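Local structure of glutathione transferase o1 (Bombyx mori, 3RBT) at residues P19-D33 with K51-W65. The protein probably acts as an omega-class glutathione transferase, joining glutathione to other substrates, perhaps with glutathione-dependent dehydroascorbate reductase activity. Numbering follows the deposited sequence.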
loop_
_atom_site.group_PDB
_atom_site.type_symbol
_atom_site.label_atom_id
_atom_site.label_comp_id
_atom_site.label_asym_id
_atom_site.label_seq_id
_atom_site.Cartn_x
_atom_site.Cartn_y
_atom_site.Cartn_z
ATOM N N PRO A 19 -1.536 3.685 -31.350
ATOM C CA PRO A 19 -1.658 4.378 -30.069
ATOM C C PRO A 19 -2.221 5.788 -30.218
ATOM O O PRO A 19 -2.118 6.378 -31.295
ATOM C CB PRO A 19 -0.216 4.432 -29.557
ATOM C CG PRO A 19 0.615 4.364 -30.774
ATOM C CD PRO A 19 -0.125 3.460 -31.716
ATOM N N PRO A 20 -2.819 6.324 -29.138
ATOM C CA PRO A 20 -3.324 7.697 -29.131
ATOM C C PRO A 20 -2.171 8.689 -29.225
ATOM O O PRO A 20 -1.018 8.293 -29.024
ATOM C CB PRO A 20 -4.000 7.807 -27.759
ATOM C CG PRO A 20 -3.353 6.777 -26.926
ATOM C CD PRO A 20 -3.082 5.646 -27.855
ATOM N N PRO A 21 -2.470 9.970 -29.528
ATOM C CA PRO A 21 -1.407 10.966 -29.644
ATOM C C PRO A 21 -0.829 11.352 -28.283
ATOM O O PRO A 21 -1.342 10.922 -27.242
ATOM C CB PRO A 21 -2.128 12.164 -30.269
ATOM C CG PRO A 21 -3.528 12.034 -29.791
ATOM C CD PRO A 21 -3.802 10.562 -29.765
ATOM N N ALA A 22 0.233 12.154 -28.301
ATOM C CA ALA A 22 0.805 12.726 -27.088
ATOM C C ALA A 22 -0.241 13.544 -26.332
ATOM O O ALA A 22 -1.115 14.162 -26.946
ATOM C CB ALA A 22 2.014 13.594 -27.439
ATOM N N LEU A 23 -0.155 13.546 -25.005
ATOM C CA LEU A 23 -1.098 14.308 -24.183
ATOM C C LEU A 23 -0.941 15.806 -24.388
ATOM O O LEU A 23 0.158 16.297 -24.654
ATOM C CB LEU A 23 -0.915 13.986 -22.700
ATOM C CG LEU A 23 -1.209 12.556 -22.252
ATOM C CD1 LEU A 23 -0.642 12.371 -20.858
ATOM C CD2 LEU A 23 -2.703 12.244 -22.308
ATOM N N THR A 24 -2.050 16.524 -24.277
ATOM C CA THR A 24 -2.001 17.976 -24.277
ATOM C C THR A 24 -2.512 18.506 -22.941
ATOM O O THR A 24 -1.757 18.583 -21.976
ATOM C CB THR A 24 -2.772 18.595 -25.470
ATOM O OG1 THR A 24 -4.125 18.118 -25.474
ATOM C CG2 THR A 24 -2.100 18.226 -26.791
ATOM N N ASP A 25 -3.801 18.826 -22.882
ATOM C CA ASP A 25 -4.387 19.503 -21.727
ATOM C C ASP A 25 -5.142 18.557 -20.796
ATOM O O ASP A 25 -5.555 18.962 -19.703
ATOM C CB ASP A 25 -5.320 20.630 -22.204
ATOM C CG ASP A 25 -6.558 20.101 -22.926
ATOM O OD1 ASP A 25 -6.419 19.196 -23.781
ATOM O OD2 ASP A 25 -7.674 20.588 -22.636
ATOM N N LYS A 26 -5.329 17.309 -21.230
ATOM C CA LYS A 26 -6.077 16.315 -20.455
ATOM C C LYS A 26 -5.200 15.149 -20.021
ATOM O O LYS A 26 -4.265 14.757 -20.727
ATOM C CB LYS A 26 -7.274 15.775 -21.253
ATOM C CG LYS A 26 -8.243 16.847 -21.754
ATOM C CD LYS A 26 -9.485 16.255 -22.433
ATOM C CE LYS A 26 -9.185 15.642 -23.798
ATOM N NZ LYS A 26 -8.562 16.600 -24.789
ATOM N N LEU A 27 -5.507 14.597 -18.854
ATOM C CA LEU A 27 -4.901 13.353 -18.415
ATOM C C LEU A 27 -5.641 12.212 -19.104
ATOM O O LEU A 27 -6.760 12.396 -19.576
ATOM C CB LEU A 27 -4.991 13.238 -16.894
ATOM C CG LEU A 27 -3.814 13.676 -16.007
ATOM C CD1 LEU A 27 -3.027 14.892 -16.514
ATOM C CD2 LEU A 27 -4.290 13.891 -14.567
ATOM N N ARG A 28 -5.013 11.045 -19.186
ATOM C CA ARG A 28 -5.603 9.921 -19.913
ATOM C C ARG A 28 -5.687 8.677 -19.042
ATOM O O ARG A 28 -4.666 8.182 -18.561
ATOM C CB ARG A 28 -4.785 9.619 -21.168
ATOM C CG ARG A 28 -5.379 8.546 -22.084
ATOM C CD ARG A 28 -4.491 8.355 -23.313
ATOM N NE ARG A 28 -4.542 9.501 -24.223
ATOM C CZ ARG A 28 -3.517 9.945 -24.949
ATOM N NH1 ARG A 28 -2.325 9.363 -24.882
ATOM N NH2 ARG A 28 -3.684 10.990 -25.750
ATOM N N LEU A 29 -6.901 8.169 -18.855
ATOM C CA LEU A 29 -7.096 6.922 -18.136
ATOM C C LEU A 29 -7.358 5.758 -19.090
ATOM O O LEU A 29 -8.311 5.790 -19.885
ATOM C CB LEU A 29 -8.236 7.048 -17.117
ATOM C CG LEU A 29 -8.373 5.887 -16.113
ATOM C CD1 LEU A 29 -7.204 5.847 -15.128
ATOM C CD2 LEU A 29 -9.709 5.942 -15.365
ATOM N N TYR A 30 -6.490 4.751 -19.013
ATOM C CA TYR A 30 -6.716 3.455 -19.644
ATOM C C TYR A 30 -7.479 2.575 -18.656
ATOM O O TYR A 30 -6.990 2.270 -17.565
ATOM C CB TYR A 30 -5.393 2.792 -20.037
ATOM C CG TYR A 30 -4.597 3.530 -21.095
ATOM C CD1 TYR A 30 -3.687 4.519 -20.734
ATOM C CD2 TYR A 30 -4.731 3.220 -22.449
ATOM C CE1 TYR A 30 -2.944 5.203 -21.695
ATOM C CE2 TYR A 30 -3.994 3.905 -23.422
ATOM C CZ TYR A 30 -3.093 4.890 -23.026
ATOM O OH TYR A 30 -2.340 5.583 -23.948
ATOM N N HIS A 31 -8.677 2.167 -19.059
ATOM C CA HIS A 31 -9.668 1.616 -18.144
ATOM C C HIS A 31 -10.457 0.521 -18.837
ATOM O O HIS A 31 -10.855 0.675 -19.994
ATOM C CB HIS A 31 -10.595 2.758 -17.694
ATOM C CG HIS A 31 -11.851 2.316 -17.008
ATOM N ND1 HIS A 31 -11.854 1.682 -15.782
ATOM C CD2 HIS A 31 -13.153 2.468 -17.355
ATOM C CE1 HIS A 31 -13.101 1.440 -15.417
ATOM N NE2 HIS A 31 -13.909 1.907 -16.355
ATOM N N VAL A 32 -10.649 -0.604 -18.153
ATOM C CA VAL A 32 -11.565 -1.628 -18.651
ATOM C C VAL A 32 -12.967 -1.343 -18.106
ATOM O O VAL A 32 -13.158 -1.238 -16.897
ATOM C CB VAL A 32 -11.146 -3.050 -18.237
ATOM C CG1 VAL A 32 -12.204 -4.058 -18.684
ATOM C CG2 VAL A 32 -9.796 -3.403 -18.827
ATOM N N ASP A 33 -13.941 -1.240 -19.002
ATOM C CA ASP A 33 -15.321 -0.952 -18.631
ATOM C C ASP A 33 -15.770 -1.837 -17.467
ATOM O O ASP A 33 -15.527 -3.032 -17.477
ATOM C CB ASP A 33 -16.241 -1.151 -19.845
ATOM C CG ASP A 33 -17.083 0.073 -20.144
ATOM O OD1 ASP A 33 -17.085 1.024 -19.328
ATOM O OD2 ASP A 33 -17.744 0.099 -21.200
ATOM N N LYS A 51 -9.409 17.503 -15.982
ATOM C CA LYS A 51 -9.848 17.104 -17.312
ATOM C C LYS A 51 -9.146 15.819 -17.688
ATOM O O LYS A 51 -7.947 15.666 -17.444
ATOM C CB LYS A 51 -9.518 18.192 -18.326
ATOM C CG LYS A 51 -10.272 19.492 -18.107
ATOM C CD LYS A 51 -9.792 20.554 -19.089
ATOM C CE LYS A 51 -8.410 21.051 -18.704
ATOM N NZ LYS A 51 -7.912 22.028 -19.697
ATOM N N TYR A 52 -9.889 14.893 -18.273
ATOM C CA TYR A 52 -9.328 13.606 -18.644
ATOM C C TYR A 52 -10.105 13.001 -19.801
ATOM O O TYR A 52 -11.223 13.408 -20.092
ATOM C CB TYR A 52 -9.360 12.635 -17.450
ATOM C CG TYR A 52 -10.760 12.274 -17.020
ATOM C CD1 TYR A 52 -11.369 11.107 -17.478
ATOM C CD2 TYR A 52 -11.481 13.105 -16.168
ATOM C CE1 TYR A 52 -12.659 10.776 -17.093
ATOM C CE2 TYR A 52 -12.774 12.785 -15.777
ATOM C CZ TYR A 52 -13.352 11.619 -16.242
ATOM O OH TYR A 52 -14.628 11.293 -15.856
ATOM N N GLU A 53 -9.496 12.014 -20.441
ATOM C CA GLU A 53 -10.180 11.175 -21.412
ATOM C C GLU A 53 -9.989 9.717 -21.011
ATOM O O GLU A 53 -8.996 9.365 -20.370
ATOM C CB GLU A 53 -9.631 11.425 -22.817
ATOM C CG GLU A 53 -8.104 11.409 -22.897
ATOM C CD GLU A 53 -7.587 11.768 -24.279
ATOM O OE1 GLU A 53 -8.057 12.762 -24.866
ATOM O OE2 GLU A 53 -6.713 11.043 -24.782
ATOM N N VAL A 54 -10.947 8.878 -21.383
ATOM C CA VAL A 54 -10.883 7.456 -21.112
ATOM C C VAL A 54 -10.562 6.687 -22.390
ATOM O O VAL A 54 -11.294 6.777 -23.379
ATOM C CB VAL A 54 -12.208 6.931 -20.525
ATOM C CG1 VAL A 54 -12.134 5.428 -20.279
ATOM C CG2 VAL A 54 -12.547 7.654 -19.238
ATOM N N TYR A 55 -9.460 5.941 -22.371
ATOM C CA TYR A 55 -9.219 4.970 -23.424
ATOM C C TYR A 55 -9.652 3.599 -22.941
ATOM O O TYR A 55 -9.049 3.021 -22.031
ATOM C CB TYR A 55 -7.773 5.003 -23.933
ATOM C CG TYR A 55 -7.599 6.011 -25.045
ATOM C CD1 TYR A 55 -7.404 5.600 -26.363
ATOM C CD2 TYR A 55 -7.680 7.386 -24.786
ATOM C CE1 TYR A 55 -7.278 6.538 -27.398
ATOM C CE2 TYR A 55 -7.546 8.321 -25.801
ATOM C CZ TYR A 55 -7.347 7.896 -27.104
ATOM O OH TYR A 55 -7.216 8.836 -28.105
ATOM N N ARG A 56 -10.738 3.117 -23.539
ATOM C CA ARG A 56 -11.326 1.833 -23.197
ATOM C C ARG A 56 -10.444 0.690 -23.677
ATOM O O ARG A 56 -10.125 0.595 -24.865
ATOM C CB ARG A 56 -12.717 1.701 -23.826
ATOM C CG ARG A 56 -13.782 2.563 -23.191
ATOM C CD ARG A 56 -15.051 2.539 -24.030
ATOM N NE ARG A 56 -16.243 2.625 -23.190
ATOM C CZ ARG A 56 -17.461 2.222 -23.555
ATOM N NH1 ARG A 56 -17.669 1.691 -24.759
ATOM N NH2 ARG A 56 -18.477 2.348 -22.707
ATOM N N LEU A 57 -10.058 -0.170 -22.742
ATOM C CA LEU A 57 -9.261 -1.344 -23.045
ATOM C C LEU A 57 -10.169 -2.553 -23.217
ATOM O O LEU A 57 -11.071 -2.791 -22.399
ATOM C CB LEU A 57 -8.251 -1.613 -21.922
ATOM C CG LEU A 57 -7.157 -0.583 -21.633
ATOM C CD1 LEU A 57 -6.582 -0.785 -20.229
ATOM C CD2 LEU A 57 -6.060 -0.644 -22.678
ATOM N N ASP A 58 -9.943 -3.293 -24.300
ATOM C CA ASP A 58 -10.576 -4.584 -24.507
ATOM C C ASP A 58 -9.668 -5.643 -23.879
ATOM O O ASP A 58 -8.543 -5.843 -24.344
ATOM C CB ASP A 58 -10.768 -4.852 -26.005
ATOM C CG ASP A 58 -11.643 -6.078 -26.287
ATOM O OD1 ASP A 58 -11.585 -7.067 -25.525
ATOM O OD2 ASP A 58 -12.385 -6.055 -27.294
ATOM N N PRO A 59 -10.151 -6.324 -22.818
ATOM C CA PRO A 59 -9.349 -7.330 -22.105
ATOM C C PRO A 59 -8.887 -8.469 -23.010
ATOM O O PRO A 59 -7.876 -9.119 -22.727
ATOM C CB PRO A 59 -10.316 -7.870 -21.041
ATOM C CG PRO A 59 -11.378 -6.856 -20.920
ATOM C CD PRO A 59 -11.511 -6.219 -22.264
ATOM N N LEU A 60 -9.621 -8.702 -24.092
ATOM C CA LEU A 60 -9.276 -9.746 -25.045
ATOM C C LEU A 60 -8.280 -9.215 -26.070
ATOM O O LEU A 60 -7.116 -9.616 -26.073
ATOM C CB LEU A 60 -10.538 -10.293 -25.730
ATOM C CG LEU A 60 -11.732 -10.661 -24.832
ATOM C CD1 LEU A 60 -13.038 -10.573 -25.612
ATOM C CD2 LEU A 60 -11.578 -12.036 -24.178
ATOM N N ARG A 61 -8.738 -8.302 -26.923
ATOM C CA ARG A 61 -7.902 -7.735 -27.979
ATOM C C ARG A 61 -7.105 -6.518 -27.477
ATOM O O ARG A 61 -7.496 -5.356 -27.647
ATOM C CB ARG A 61 -8.735 -7.448 -29.239
ATOM C CG ARG A 61 -9.458 -8.706 -29.773
ATOM C CD ARG A 61 -10.224 -8.478 -31.070
ATOM N NE ARG A 61 -9.427 -8.779 -32.264
ATOM C CZ ARG A 61 -9.421 -9.948 -32.909
ATOM N NH1 ARG A 61 -10.172 -10.966 -32.495
ATOM N NH2 ARG A 61 -8.658 -10.104 -33.984
ATOM N N LEU A 62 -5.972 -6.820 -26.851
ATOM C CA LEU A 62 -5.115 -5.837 -26.214
ATOM C C LEU A 62 -3.983 -5.376 -27.152
ATOM O O LEU A 62 -3.335 -6.203 -27.802
ATOM C CB LEU A 62 -4.535 -6.466 -24.955
ATOM C CG LEU A 62 -4.527 -5.632 -23.688
ATOM C CD1 LEU A 62 -4.828 -6.507 -22.477
ATOM C CD2 LEU A 62 -3.184 -4.943 -23.559
ATOM N N PRO A 63 -3.737 -4.052 -27.228
ATOM C CA PRO A 63 -2.720 -3.554 -28.161
ATOM C C PRO A 63 -1.310 -3.871 -27.684
ATOM O O PRO A 63 -1.031 -3.794 -26.487
ATOM C CB PRO A 63 -2.951 -2.036 -28.170
ATOM C CG PRO A 63 -4.273 -1.816 -27.453
ATOM C CD PRO A 63 -4.400 -2.955 -26.505
ATOM N N GLU A 64 -0.444 -4.225 -28.628
ATOM C CA GLU A 64 0.942 -4.611 -28.352
ATOM C C GLU A 64 1.748 -3.524 -27.659
ATOM O O GLU A 64 2.540 -3.815 -26.765
ATOM C CB GLU A 64 1.648 -5.053 -29.642
ATOM C CG GLU A 64 1.442 -6.528 -29.968
ATOM C CD GLU A 64 2.220 -7.006 -31.188
ATOM O OE1 GLU A 64 2.909 -6.191 -31.848
ATOM O OE2 GLU A 64 2.130 -8.214 -31.495
ATOM N N TRP A 65 1.545 -2.279 -28.080
ATOM C CA TRP A 65 2.230 -1.132 -27.481
ATOM C C TRP A 65 1.816 -0.920 -26.024
ATOM O O TRP A 65 2.583 -0.374 -25.231
ATOM C CB TRP A 65 1.999 0.142 -28.302
ATOM C CG TRP A 65 0.557 0.528 -28.438
ATOM C CD1 TRP A 65 -0.259 0.274 -29.502
ATOM C CD2 TRP A 65 -0.241 1.241 -27.482
ATOM N NE1 TRP A 65 -1.515 0.782 -29.272
ATOM C CE2 TRP A 65 -1.535 1.378 -28.039
ATOM C CE3 TRP A 65 0.009 1.774 -26.206
ATOM C CZ2 TRP A 65 -2.577 2.024 -27.367
ATOM C CZ3 TRP A 65 -1.034 2.417 -25.535
ATOM C CH2 TRP A 65 -2.308 2.533 -26.118
#
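Arg28 and Glu53, paired across two parallel strands, illustrate how a buried charge is held on a sheet face. With CG anti to the backbone N (chi1 -174°) and a bend at chi3, Arg28 runs beside Glu53 and points NE at Glu53 OE2 over 2.7 Å, almost straight at 165°. The far end of the guanidinium grips Pro21 O with NH1 and NH2, while Glu79 of strand 77-80 offers NH1 a second carboxylate. Leu23 CD2 lies against one guanidinium face and Pro20 CB against the other. A methionine in place of Arg28 would probably leave Glu53 without its closest charge partner and free the proline-rich segment around Pro21 to shift.

The same face continues in tight aromatic packing. Pro20 CG sits over the Tyr55 ring, 4.2 Å from its centroid, and Pro19 CB covers the Trp65 five-membered ring. Tyr30 CE2 meets the Trp65 edge at CH2, 3.5 Å away; the Tyr30 hydroxyl is hydrogen-bonded to Glu79.

The margins are looser. Lys51 NZ reaches Asp25 OD2 only at 3.3 Å, and exposed Arg56 has Asp33 OD2 over its guanidinium face, a pairing of charges alone.

Six backbone hydrogen bonds, from Leu27 N–Lys51 O to Leu57 N–His31 O, join strands 27-31 and 52-56. With helix 36-47 packed on the Leu29 and Val54 face, the two strands form the beta-alpha-beta unit that opens the thioredoxin-like domain of glutathione transferases.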